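Local coordinates for protein ketol-acid reductoisomerase (NAD(+)) (PDB 4XDY) that catalyses the magnesium-dependent alkyl migration and NADH-dependent reduction that turn (S)-2-acetolactate into (R)-2,3-dihydroxyisovalerate in branched-chain amino acid biosynthesis, at residues V42-T47 and D64-L69; L108-G113 and V127-V132; L154-Q159 and L184-E189. One frame throughout, in Å; residues are numbered along the deposited sequence.

Contact 1: residues V42-T47 and D64-L69; sequences VVIGET and DGFEVL. With NAI (1,4-dihydronicotinamide adenine dinucleotide), chain E.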
loop_
_atom_site.group_PDB
_atom_site.type_symbol
_atom_site.label_atom_id
_atom_site.label_comp_id
_atom_site.label_asym_id
_atom_site.label_seq_id
_atom_site.Cartn_x
_atom_site.Cartn_y
_atom_site.Cartn_z
ATOM N N VAL A 42 -16.055 29.196 -2.511
ATOM C CA VAL A 42 -16.841 27.989 -2.172
ATOM C C VAL A 42 -17.868 28.250 -1.104
ATOM O O VAL A 42 -17.551 28.921 -0.097
ATOM C CB VAL A 42 -15.914 26.861 -1.640
ATOM C CG1 VAL A 42 -16.739 25.619 -1.234
ATOM C CG2 VAL A 42 -14.856 26.521 -2.673
ATOM N N VAL A 43 -19.059 27.681 -1.251
ATOM C CA VAL A 43 -19.996 27.634 -0.138
ATOM C C VAL A 43 -20.347 26.189 0.136
ATOM O O VAL A 43 -20.279 25.372 -0.817
ATOM C CB VAL A 43 -21.238 28.513 -0.350
ATOM C CG1 VAL A 43 -20.752 29.948 -0.607
ATOM C CG2 VAL A 43 -22.117 28.021 -1.466
ATOM N N ILE A 44 -20.514 25.880 1.420
ATOM C CA ILE A 44 -20.932 24.507 1.850
ATOM C C ILE A 44 -22.415 24.427 2.004
ATOM O O ILE A 44 -23.028 25.227 2.732
ATOM C CB ILE A 44 -20.238 24.061 3.138
ATOM C CG1 ILE A 44 -18.728 24.231 3.026
ATOM C CG2 ILE A 44 -20.619 22.611 3.475
ATOM C CD1 ILE A 44 -18.086 23.457 1.839
ATOM N N GLY A 45 -23.006 23.457 1.338
ATOM C CA GLY A 45 -24.385 23.005 1.583
ATOM C C GLY A 45 -24.329 21.800 2.532
ATOM O O GLY A 45 -23.719 20.778 2.214
ATOM N N GLU A 46 -24.951 21.932 3.716
ATOM C CA GLU A 46 -24.982 20.838 4.684
ATOM C C GLU A 46 -26.277 20.849 5.427
ATOM O O GLU A 46 -27.140 21.691 5.141
ATOM C CB GLU A 46 -23.769 20.888 5.623
ATOM C CG GLU A 46 -22.686 19.865 5.290
ATOM C CD GLU A 46 -23.034 18.388 5.548
ATOM O OE1 GLU A 46 -24.171 18.085 5.909
ATOM O OE2 GLU A 46 -22.160 17.489 5.242
ATOM N N THR A 47 -26.448 19.834 6.280
ATOM C CA THR A 47 -27.626 19.668 7.078
ATOM C C THR A 47 -27.223 19.713 8.568
ATOM O O THR A 47 -26.377 18.953 9.028
ATOM C CB THR A 47 -28.315 18.347 6.759
ATOM O OG1 THR A 47 -28.551 18.260 5.341
ATOM C CG2 THR A 47 -29.667 18.266 7.500
ATOM N N ASP A 64 -13.896 25.406 9.982
ATOM C CA ASP A 64 -12.818 25.455 8.994
ATOM C C ASP A 64 -12.919 26.744 8.163
ATOM O O ASP A 64 -12.140 26.951 7.211
ATOM C CB ASP A 64 -12.907 24.177 8.095
ATOM C CG ASP A 64 -12.541 22.920 8.828
ATOM O OD1 ASP A 64 -11.905 23.044 9.910
ATOM O OD2 ASP A 64 -12.826 21.778 8.342
ATOM N N GLY A 65 -13.906 27.591 8.498
ATOM C CA GLY A 65 -13.987 28.930 7.977
ATOM C C GLY A 65 -14.831 29.074 6.742
ATOM O O GLY A 65 -14.693 30.027 6.056
ATOM N N PHE A 66 -15.725 28.133 6.455
ATOM C CA PHE A 66 -16.617 28.259 5.310
ATOM C C PHE A 66 -17.913 28.938 5.635
ATOM O O PHE A 66 -18.400 28.820 6.736
ATOM C CB PHE A 66 -16.931 26.834 4.778
ATOM C CG PHE A 66 -15.789 26.225 4.107
ATOM C CD1 PHE A 66 -15.592 26.433 2.742
ATOM C CD2 PHE A 66 -14.884 25.493 4.806
ATOM C CE1 PHE A 66 -14.468 25.905 2.103
ATOM C CE2 PHE A 66 -13.768 24.969 4.175
ATOM C CZ PHE A 66 -13.576 25.151 2.828
ATOM N N GLU A 67 -18.521 29.560 4.638
ATOM C CA GLU A 67 -19.939 29.810 4.705
ATOM C C GLU A 67 -20.734 28.508 4.556
ATOM O O GLU A 67 -20.579 27.805 3.553
ATOM C CB GLU A 67 -20.360 30.826 3.656
ATOM C CG GLU A 67 -21.856 30.965 3.553
ATOM C CD GLU A 67 -22.334 32.081 2.619
ATOM O OE1 GLU A 67 -21.586 32.498 1.703
ATOM O OE2 GLU A 67 -23.491 32.521 2.817
ATOM N N VAL A 68 -21.636 28.235 5.498
ATOM C CA VAL A 68 -22.330 26.975 5.596
ATOM C C VAL A 68 -23.817 27.249 5.600
ATOM O O VAL A 68 -24.332 27.976 6.447
ATOM C CB VAL A 68 -21.837 26.165 6.832
ATOM C CG1 VAL A 68 -22.487 24.788 6.905
ATOM C CG2 VAL A 68 -20.332 26.088 6.862
ATOM N N LEU A 69 -24.506 26.716 4.599
ATOM C CA LEU A 69 -25.896 26.915 4.424
ATOM C C LEU A 69 -26.593 25.607 4.355
ATOM O O LEU A 69 -25.956 24.616 3.963
ATOM C CB LEU A 69 -26.139 27.649 3.095
ATOM C CG LEU A 69 -25.379 28.976 2.892
ATOM C CD1 LEU A 69 -25.450 29.520 1.474
ATOM C CD2 LEU A 69 -25.947 29.998 3.847
HETATM P PA NAI E . -19.728 11.008 2.944
HETATM O O1A NAI E . -20.295 9.612 3.243
HETATM O O2A NAI E . -18.469 11.435 3.562
HETATM O O5B NAI E . -20.974 12.014 3.129
HETATM C C5B NAI E . -20.764 13.452 3.036
HETATM C C4B NAI E . -21.614 14.146 4.143
HETATM O O4B NAI E . -22.969 13.921 3.769
HETATM C C3B NAI E . -21.508 13.612 5.596
HETATM O O3B NAI E . -20.293 14.113 6.155
HETATM C C2B NAI E . -22.796 14.116 6.215
HETATM O O2B NAI E . -22.561 15.426 6.735
HETATM C C1B NAI E . -23.730 14.168 4.979
HETATM N N9A NAI E . -24.768 13.155 5.066
HETATM C C8A NAI E . -24.518 11.818 5.399
HETATM N N7A NAI E . -25.666 11.153 5.399
HETATM C C5A NAI E . -26.643 12.051 5.107
HETATM C C6A NAI E . -28.088 11.995 4.991
HETATM N N6A NAI E . -28.768 10.857 5.191
HETATM N N1A NAI E . -28.782 13.106 4.625
HETATM C C2A NAI E . -28.142 14.279 4.438
HETATM N N3A NAI E . -26.833 14.437 4.520
HETATM C C4A NAI E . -26.037 13.360 4.868
HETATM O O3 NAI E . -19.569 11.088 1.263
HETATM P PN NAI E . -18.157 10.695 0.475
HETATM O O1N NAI E . -17.701 9.308 0.883
HETATM O O2N NAI E . -17.255 11.839 0.672
HETATM O O5D NAI E . -18.812 10.514 -0.954
HETATM C C5D NAI E . -19.167 11.712 -1.723
HETATM C C4D NAI E . -19.195 11.406 -3.264
HETATM O O4D NAI E . -17.801 11.240 -3.593
HETATM C C3D NAI E . -19.858 10.105 -3.675
HETATM O O3D NAI E . -20.471 10.253 -4.961
HETATM C C2D NAI E . -18.718 9.063 -3.764
HETATM O O2D NAI E . -18.955 7.926 -4.591
HETATM C C1D NAI E . -17.601 9.946 -4.280
HETATM N N1N NAI E . -16.209 9.552 -4.036
HETATM C C2N NAI E . -15.814 9.335 -2.763
HETATM C C3N NAI E . -14.538 8.998 -2.480
HETATM C C7N NAI E . -14.132 8.880 -1.113
HETATM O O7N NAI E . -14.875 8.657 -0.107
HETATM N N7N NAI E . -12.899 9.267 -0.908
HETATM C C4N NAI E . -13.597 8.895 -3.576
HETATM C C5N NAI E . -14.029 9.354 -4.860
HETATM C C6N NAI E . -15.346 9.637 -5.045
HETATM O O HOH W 1 -17.055 29.984 2.218
#
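Val42 touches the Phe66 ring obliquely, CG1 lying 4.0 Å from Phe66 CE1. A water joins the backbones at this end, donating to Val42 O and accepting from Glu67 N. Val43 runs alongside Glu67, its CG1 3.5 Å from Glu67 OE1, an oxygen that also forms a salt bridge with Lys77. Ile44 is the centre of the contact. Its N bonds to Glu67 O at 2.9 Å and its O accepts an almost straight bond from Leu69 N (2.8 Å, 175°). With CG1 anti to the carbonyl carbon (chi1 -52°), the Ile44 side chain turns to Phe66: CG1 lies 3.6 Å from Phe66 CB, and CD1 sits over one ring face. Past Gly45, Glu46 N reaches Leu69 O at 2.9 Å. The Glu46 carboxylate then leaves the strand pair; OE2 accepts a 2.6 Å bond from O2B of the cofactor's adenosine ribose and another from Tyr24 N, while OE1 uses its anti lone pair for Thr47 N. In a Rossmann fold this acid, bonded to the 2'-hydroxyl, probably disfavours the 2'-phosphate of NADPH. Strand 18-22 flanks 42-47 in the sheet, helix 26-37 packs on Ile44 and Phe66, and helix 56-63 covers Val68.

Contact 2: residues L108-G113 and V127-V132; sequences LCFSHG and VDVIMV. With NAI (1,4-dihydronicotinamide adenine dinucleotide), chain E.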
loop_
_atom_site.group_PDB
_atom_site.type_symbol
_atom_site.label_atom_id
_atom_site.label_comp_id
_atom_site.label_asym_id
_atom_site.label_seq_id
_atom_site.Cartn_x
_atom_site.Cartn_y
_atom_site.Cartn_z
ATOM N N LEU A 108 -24.405 21.040 -12.729
ATOM C CA LEU A 108 -24.523 19.959 -11.701
ATOM C C LEU A 108 -23.328 19.047 -11.859
ATOM O O LEU A 108 -23.112 18.451 -12.931
ATOM C CB LEU A 108 -25.805 19.226 -11.991
ATOM C CG LEU A 108 -26.323 18.241 -10.896
ATOM C CD1 LEU A 108 -26.704 18.943 -9.595
ATOM C CD2 LEU A 108 -27.464 17.380 -11.429
ATOM N N CYS A 109 -22.580 18.882 -10.771
ATOM C CA CYS A 109 -21.325 18.160 -10.801
ATOM C C CYS A 109 -21.370 17.033 -9.737
ATOM O O CYS A 109 -22.115 17.125 -8.745
ATOM C CB CYS A 109 -20.203 19.104 -10.541
ATOM S SG CYS A 109 -18.526 18.565 -10.765
ATOM N N PHE A 110 -20.589 16.002 -10.009
ATOM C CA PHE A 110 -20.520 14.762 -9.170
ATOM C C PHE A 110 -19.048 14.389 -9.108
ATOM O O PHE A 110 -18.233 14.813 -9.981
ATOM C CB PHE A 110 -21.251 13.624 -9.771
ATOM C CG PHE A 110 -22.738 13.835 -9.874
ATOM C CD1 PHE A 110 -23.278 14.534 -10.965
ATOM C CD2 PHE A 110 -23.570 13.406 -8.885
ATOM C CE1 PHE A 110 -24.647 14.715 -11.072
ATOM C CE2 PHE A 110 -24.942 13.582 -8.970
ATOM C CZ PHE A 110 -25.488 14.219 -10.065
ATOM N N SER A 111 -18.688 13.523 -8.153
ATOM C CA SER A 111 -17.375 12.908 -8.179
ATOM C C SER A 111 -17.414 11.404 -8.355
ATOM O O SER A 111 -16.379 10.768 -8.246
ATOM C CB SER A 111 -16.519 13.273 -6.997
ATOM O OG SER A 111 -16.068 14.632 -7.068
ATOM N N HIS A 112 -18.565 10.876 -8.739
ATOM C CA HIS A 112 -18.719 9.478 -9.123
ATOM C C HIS A 112 -19.938 9.479 -10.021
ATOM O O HIS A 112 -20.971 10.132 -9.666
ATOM C CB HIS A 112 -19.001 8.641 -7.873
ATOM C CG HIS A 112 -19.147 7.174 -8.119
ATOM N ND1 HIS A 112 -18.451 6.448 -9.102
ATOM C CD2 HIS A 112 -19.939 6.272 -7.472
ATOM C CE1 HIS A 112 -18.770 5.157 -8.972
ATOM N NE2 HIS A 112 -19.662 5.035 -7.986
ATOM N N GLY A 113 -19.853 8.697 -11.096
ATOM C CA GLY A 113 -20.949 8.622 -12.089
ATOM C C GLY A 113 -22.218 7.846 -11.776
ATOM O O GLY A 113 -23.171 7.874 -12.592
ATOM N N VAL A 127 -29.336 22.341 -17.832
ATOM C CA VAL A 127 -28.154 22.506 -16.979
ATOM C C VAL A 127 -26.993 21.680 -17.478
ATOM O O VAL A 127 -27.180 20.635 -18.068
ATOM C CB VAL A 127 -28.436 22.148 -15.431
ATOM C CG1 VAL A 127 -29.591 22.992 -14.913
ATOM C CG2 VAL A 127 -28.711 20.675 -15.290
ATOM N N ASP A 128 -25.798 22.158 -17.245
ATOM C CA ASP A 128 -24.651 21.383 -17.616
ATOM C C ASP A 128 -24.599 20.213 -16.561
ATOM O O ASP A 128 -24.963 20.419 -15.369
ATOM C CB ASP A 128 -23.421 22.164 -17.530
ATOM C CG ASP A 128 -23.262 23.288 -18.659
ATOM O OD1 ASP A 128 -23.839 23.124 -19.715
ATOM O OD2 ASP A 128 -22.428 24.178 -18.400
ATOM N N VAL A 129 -24.033 19.094 -16.993
ATOM C CA VAL A 129 -23.867 17.918 -16.090
ATOM C C VAL A 129 -22.458 17.373 -16.289
ATOM O O VAL A 129 -22.092 16.921 -17.416
ATOM C CB VAL A 129 -24.925 16.839 -16.313
ATOM C CG1 VAL A 129 -24.722 15.618 -15.339
ATOM C CG2 VAL A 129 -26.297 17.376 -16.140
ATOM N N ILE A 130 -21.663 17.495 -15.239
ATOM C CA ILE A 130 -20.265 17.212 -15.275
ATOM C C ILE A 130 -19.846 16.289 -14.131
ATOM O O ILE A 130 -20.548 16.191 -13.121
ATOM C CB ILE A 130 -19.412 18.476 -15.297
ATOM C CG1 ILE A 130 -19.738 19.336 -14.110
ATOM C CG2 ILE A 130 -19.712 19.224 -16.620
ATOM C CD1 ILE A 130 -18.756 20.430 -13.918
ATOM N N MET A 131 -18.656 15.726 -14.269
ATOM C CA MET A 131 -18.065 14.908 -13.221
ATOM C C MET A 131 -16.590 15.140 -13.146
ATOM O O MET A 131 -15.874 15.137 -14.182
ATOM C CB MET A 131 -18.336 13.385 -13.450
ATOM C CG MET A 131 -17.509 12.695 -12.419
ATOM S SD MET A 131 -18.087 11.073 -12.248
ATOM C CE MET A 131 -17.573 10.575 -13.593
ATOM N N VAL A 132 -16.100 15.391 -11.939
ATOM C CA VAL A 132 -14.687 15.412 -11.622
ATOM C C VAL A 132 -14.406 14.335 -10.560
ATOM O O VAL A 132 -14.752 14.520 -9.367
ATOM C CB VAL A 132 -14.195 16.807 -11.228
ATOM C CG1 VAL A 132 -14.452 17.784 -12.415
ATOM C CG2 VAL A 132 -14.928 17.391 -9.976
HETATM P PA NAI E . -19.728 11.008 2.944
HETATM O O1A NAI E . -20.295 9.612 3.243
HETATM O O2A NAI E . -18.469 11.435 3.562
HETATM O O5B NAI E . -20.974 12.014 3.129
HETATM C C5B NAI E . -20.764 13.452 3.036
HETATM C C4B NAI E . -21.614 14.146 4.143
HETATM O O4B NAI E . -22.969 13.921 3.769
HETATM C C3B NAI E . -21.508 13.612 5.596
HETATM O O3B NAI E . -20.293 14.113 6.155
HETATM C C2B NAI E . -22.796 14.116 6.215
HETATM O O2B NAI E . -22.561 15.426 6.735
HETATM C C1B NAI E . -23.730 14.168 4.979
HETATM N N9A NAI E . -24.768 13.155 5.066
HETATM C C8A NAI E . -24.518 11.818 5.399
HETATM N N7A NAI E . -25.666 11.153 5.399
HETATM C C5A NAI E . -26.643 12.051 5.107
HETATM C C6A NAI E . -28.088 11.995 4.991
HETATM N N6A NAI E . -28.768 10.857 5.191
HETATM N N1A NAI E . -28.782 13.106 4.625
HETATM C C2A NAI E . -28.142 14.279 4.438
HETATM N N3A NAI E . -26.833 14.437 4.520
HETATM C C4A NAI E . -26.037 13.360 4.868
HETATM O O3 NAI E . -19.569 11.088 1.263
HETATM P PN NAI E . -18.157 10.695 0.475
HETATM O O1N NAI E . -17.701 9.308 0.883
HETATM O O2N NAI E . -17.255 11.839 0.672
HETATM O O5D NAI E . -18.812 10.514 -0.954
HETATM C C5D NAI E . -19.167 11.712 -1.723
HETATM C C4D NAI E . -19.195 11.406 -3.264
HETATM O O4D NAI E . -17.801 11.240 -3.593
HETATM C C3D NAI E . -19.858 10.105 -3.675
HETATM O O3D NAI E . -20.471 10.253 -4.961
HETATM C C2D NAI E . -18.718 9.063 -3.764
HETATM O O2D NAI E . -18.955 7.926 -4.591
HETATM C C1D NAI E . -17.601 9.946 -4.280
HETATM N N1N NAI E . -16.209 9.552 -4.036
HETATM C C2N NAI E . -15.814 9.335 -2.763
HETATM C C3N NAI E . -14.538 8.998 -2.480
HETATM C C7N NAI E . -14.132 8.880 -1.113
HETATM O O7N NAI E . -14.875 8.657 -0.107
HETATM N N7N NAI E . -12.899 9.267 -0.908
HETATM C C4N NAI E . -13.597 8.895 -3.576
HETATM C C5N NAI E . -14.029 9.354 -4.860
HETATM C C6N NAI E . -15.346 9.637 -5.045
#
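From Leu108 to Phe110 the backbone runs parallel to Val129-Met131, the strand axes 4.6 Å apart and inclined by 23°, with Ile130 N bonded to Leu108 O at 2.9 Å and Val132 N to Phe110 O at 3.0 Å. These are neighbouring strands of a beta-alpha-beta unit in the Rossmann domain, joined through helix 114-117. On one face, Cys109 and Ile130 meet: SG, anti to its own backbone N (chi1 -170°), lies alongside Ile130 CG1 at 3.6 Å and also approaches Val132 CG2. On the other, the Phe110 ring presents its edge to Ile130 O, which lies in the ring plane. Beyond the strand, Ser111 OG stands 2.7 Å from Val132 O, and Gln31 OE1 competes for the same proton. His112, the predicted active-site residue, turns away from 127-132; its CB is 3.4 Å from NAI O2D, and ND1 is hydrogen-bonded to Glu191, a second-shell residue that probably fixes the ring beside the cofactor and magnesium. Glu191 OE1 takes Gly113 N as well. Against this same turn lies Met131, its chain extended through chi2 and then bent at chi3 (71°), which lays SD 3.2 Å from Gly113 N.

Contact 3: residues L154-Q159 and L184-E189; sequences LVAVKQ and LECTFE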
loop_
_atom_site.group_PDB
_atom_site.type_symbol
_atom_site.label_atom_id
_atom_site.label_comp_id
_atom_site.label_asym_id
_atom_site.label_seq_id
_atom_site.Cartn_x
_atom_site.Cartn_y
_atom_site.Cartn_z
ATOM N N LEU A 154 -10.583 11.688 -13.288
ATOM C CA LEU A 154 -11.359 11.379 -14.477
ATOM C C LEU A 154 -12.388 12.488 -14.624
ATOM O O LEU A 154 -13.078 12.891 -13.625
ATOM C CB LEU A 154 -12.080 10.020 -14.343
ATOM C CG LEU A 154 -11.271 8.818 -14.838
ATOM C CD1 LEU A 154 -9.884 8.678 -14.353
ATOM C CD2 LEU A 154 -12.048 7.514 -14.546
ATOM N N VAL A 155 -12.512 13.019 -15.855
ATOM C CA VAL A 155 -13.431 14.101 -16.110
ATOM C C VAL A 155 -14.393 13.722 -17.219
ATOM O O VAL A 155 -13.979 13.300 -18.292
ATOM C CB VAL A 155 -12.675 15.402 -16.442
ATOM C CG1 VAL A 155 -13.631 16.495 -16.913
ATOM C CG2 VAL A 155 -11.876 15.866 -15.276
ATOM N N ALA A 156 -15.685 13.817 -16.946
ATOM C CA ALA A 156 -16.717 13.499 -17.876
ATOM C C ALA A 156 -17.752 14.644 -18.007
ATOM O O ALA A 156 -17.960 15.400 -17.074
ATOM C CB ALA A 156 -17.443 12.250 -17.520
ATOM N N VAL A 157 -18.397 14.686 -19.168
ATOM C CA VAL A 157 -19.473 15.633 -19.456
ATOM C C VAL A 157 -20.636 14.913 -20.035
ATOM O O VAL A 157 -20.545 14.261 -21.079
ATOM C CB VAL A 157 -18.999 16.768 -20.431
ATOM C CG1 VAL A 157 -20.177 17.708 -20.667
ATOM C CG2 VAL A 157 -17.824 17.491 -19.876
ATOM N N LYS A 158 -21.778 15.023 -19.384
ATOM C CA LYS A 158 -22.967 14.314 -19.826
ATOM C C LYS A 158 -23.870 15.307 -20.607
ATOM O O LYS A 158 -24.530 14.880 -21.513
ATOM C CB LYS A 158 -23.761 13.855 -18.616
ATOM C CG LYS A 158 -25.126 13.195 -18.905
ATOM C CD LYS A 158 -24.810 11.857 -19.555
ATOM C CE LYS A 158 -25.945 10.889 -19.749
ATOM N NZ LYS A 158 -25.179 9.663 -20.171
ATOM N N GLN A 159 -23.911 16.573 -20.157
ATOM C CA GLN A 159 -24.764 17.637 -20.810
ATOM C C GLN A 159 -23.960 18.946 -20.849
ATOM O O GLN A 159 -23.285 19.326 -19.887
ATOM C CB GLN A 159 -26.053 17.916 -20.029
ATOM C CG GLN A 159 -26.983 16.748 -19.913
ATOM C CD GLN A 159 -28.324 17.015 -19.331
ATOM O OE1 GLN A 159 -29.085 16.072 -19.219
ATOM N NE2 GLN A 159 -28.570 18.200 -18.802
ATOM N N LEU A 184 -7.718 12.125 -17.043
ATOM C CA LEU A 184 -8.236 11.409 -18.205
ATOM C C LEU A 184 -9.656 11.806 -18.453
ATOM O O LEU A 184 -10.508 11.816 -17.519
ATOM C CB LEU A 184 -8.232 9.883 -17.954
ATOM C CG LEU A 184 -6.872 9.346 -17.525
ATOM C CD1 LEU A 184 -7.057 7.853 -17.243
ATOM C CD2 LEU A 184 -5.829 9.597 -18.611
ATOM N N GLU A 185 -9.971 12.118 -19.725
ATOM C CA GLU A 185 -11.356 12.295 -20.105
ATOM C C GLU A 185 -12.046 11.046 -20.437
ATOM O O GLU A 185 -11.430 10.118 -21.055
ATOM C CB GLU A 185 -11.435 13.254 -21.304
ATOM C CG GLU A 185 -10.837 14.607 -20.993
ATOM C CD GLU A 185 -11.217 15.659 -22.051
ATOM O OE1 GLU A 185 -12.350 16.201 -22.021
ATOM O OE2 GLU A 185 -10.379 15.873 -22.930
ATOM N N CYS A 186 -13.330 10.959 -20.041
ATOM C CA CYS A 186 -14.055 9.699 -20.166
ATOM C C CYS A 186 -15.534 9.990 -20.098
ATOM O O CYS A 186 -15.956 11.172 -20.062
ATOM C CB CYS A 186 -13.613 8.700 -19.083
ATOM S SG CYS A 186 -14.191 9.223 -17.424
ATOM N N THR A 187 -16.359 8.988 -20.167
ATOM C CA THR A 187 -17.783 9.173 -20.026
ATOM C C THR A 187 -18.208 8.896 -18.571
ATOM O O THR A 187 -17.451 8.277 -17.788
ATOM C CB THR A 187 -18.625 8.220 -20.902
ATOM O OG1 THR A 187 -18.395 6.848 -20.529
ATOM C CG2 THR A 187 -18.273 8.392 -22.421
ATOM N N PHE A 188 -19.414 9.309 -18.225
ATOM C CA PHE A 188 -19.964 9.071 -16.890
ATOM C C PHE A 188 -20.029 7.515 -16.644
ATOM O O PHE A 188 -19.706 7.055 -15.545
ATOM C CB PHE A 188 -21.347 9.611 -16.809
ATOM C CG PHE A 188 -21.433 10.919 -16.081
ATOM C CD1 PHE A 188 -21.045 12.094 -16.700
ATOM C CD2 PHE A 188 -21.882 10.993 -14.733
ATOM C CE1 PHE A 188 -21.172 13.323 -16.028
ATOM C CE2 PHE A 188 -22.043 12.199 -14.091
ATOM C CZ PHE A 188 -21.631 13.374 -14.745
ATOM N N GLU A 189 -20.353 6.770 -17.692
ATOM C CA GLU A 189 -20.572 5.333 -17.585
ATOM C C GLU A 189 -19.202 4.669 -17.392
ATOM O O GLU A 189 -19.053 3.724 -16.624
ATOM C CB GLU A 189 -21.369 4.833 -18.801
ATOM C CG GLU A 189 -22.823 5.393 -18.877
ATOM C CD GLU A 189 -22.999 6.911 -19.267
ATOM O OE1 GLU A 189 -22.044 7.450 -19.974
ATOM O OE2 GLU A 189 -24.057 7.575 -18.759
HETATM O O HOH W 2 -14.393 15.315 -20.408
HETATM O O HOH W 3 -20.655 11.208 -20.126
HETATM O O HOH W 4 -17.606 12.822 -21.203
#
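The Phe188 ring meets 154-159 along its CD1-CE1 side: Val157 C lies at the edge near the ring plane, while Ala156 CB and Lys158 CB approach obliquely, the latter 3.7 Å from CE1. The other flat group, the Glu189 carboxylate, receives Lys158 NZ on the syn side of OE2, 30° out of plane, in a 2.8 Å salt bridge. Earlier in both segments, strands 153-157 and 183-185 of a beta-alpha-beta unit pair in parallel, Val155 N to Leu184 O at 2.9 Å and Cys186 N to Val155 O at 3.0 Å. Alongside this pair a water links Val155 O to Glu185 OE1, which also forms a salt bridge with Arg166. Where the strands part, another water accepts from Val157 N and donates to Cys186 O. Leu154 lies side by side with Leu184, CD1 to CD1 at 4.1 Å, while its CB is 3.8 Å from Cys186 SG; Met227 of the second subunit packs on all three residues. With an alanine in place of Leu154, CG and both methyls would be gone, which is likely to open a gap between Leu184, Cys186 and that methionine. Thr187 OG1 caps Gln190 N at the start of helix 188-203. Backbone groups no longer paired directly are thus satisfied through water, whereas the Lys158-Glu189 bridge is probably a weaker tie, because Glu189 has a second conformer.

In the fold
Following the chain from the N terminus, the three contacts close loops in series, none nested within or crossing another. Contact 1 closes the loop that carries helix 56-63, joining two strands on the adenosine side of the Rossmann domain. Contact 2 closes a shorter loop through helix 114-117, its centre about 19 Å from that of contact 1; the two do not touch, but both meet NAI. Contact 3 closes a loop through helix 165-175 and leads into helix 188-203, which bears metal ligands. Contacts 2 and 3 touch, since strands 128-134 and 153-157 are antiparallel neighbours: Val129 O lies 2.8 Å from Lys158 N, and Phe188 packs on Met131. One sheet thus runs through all three contacts.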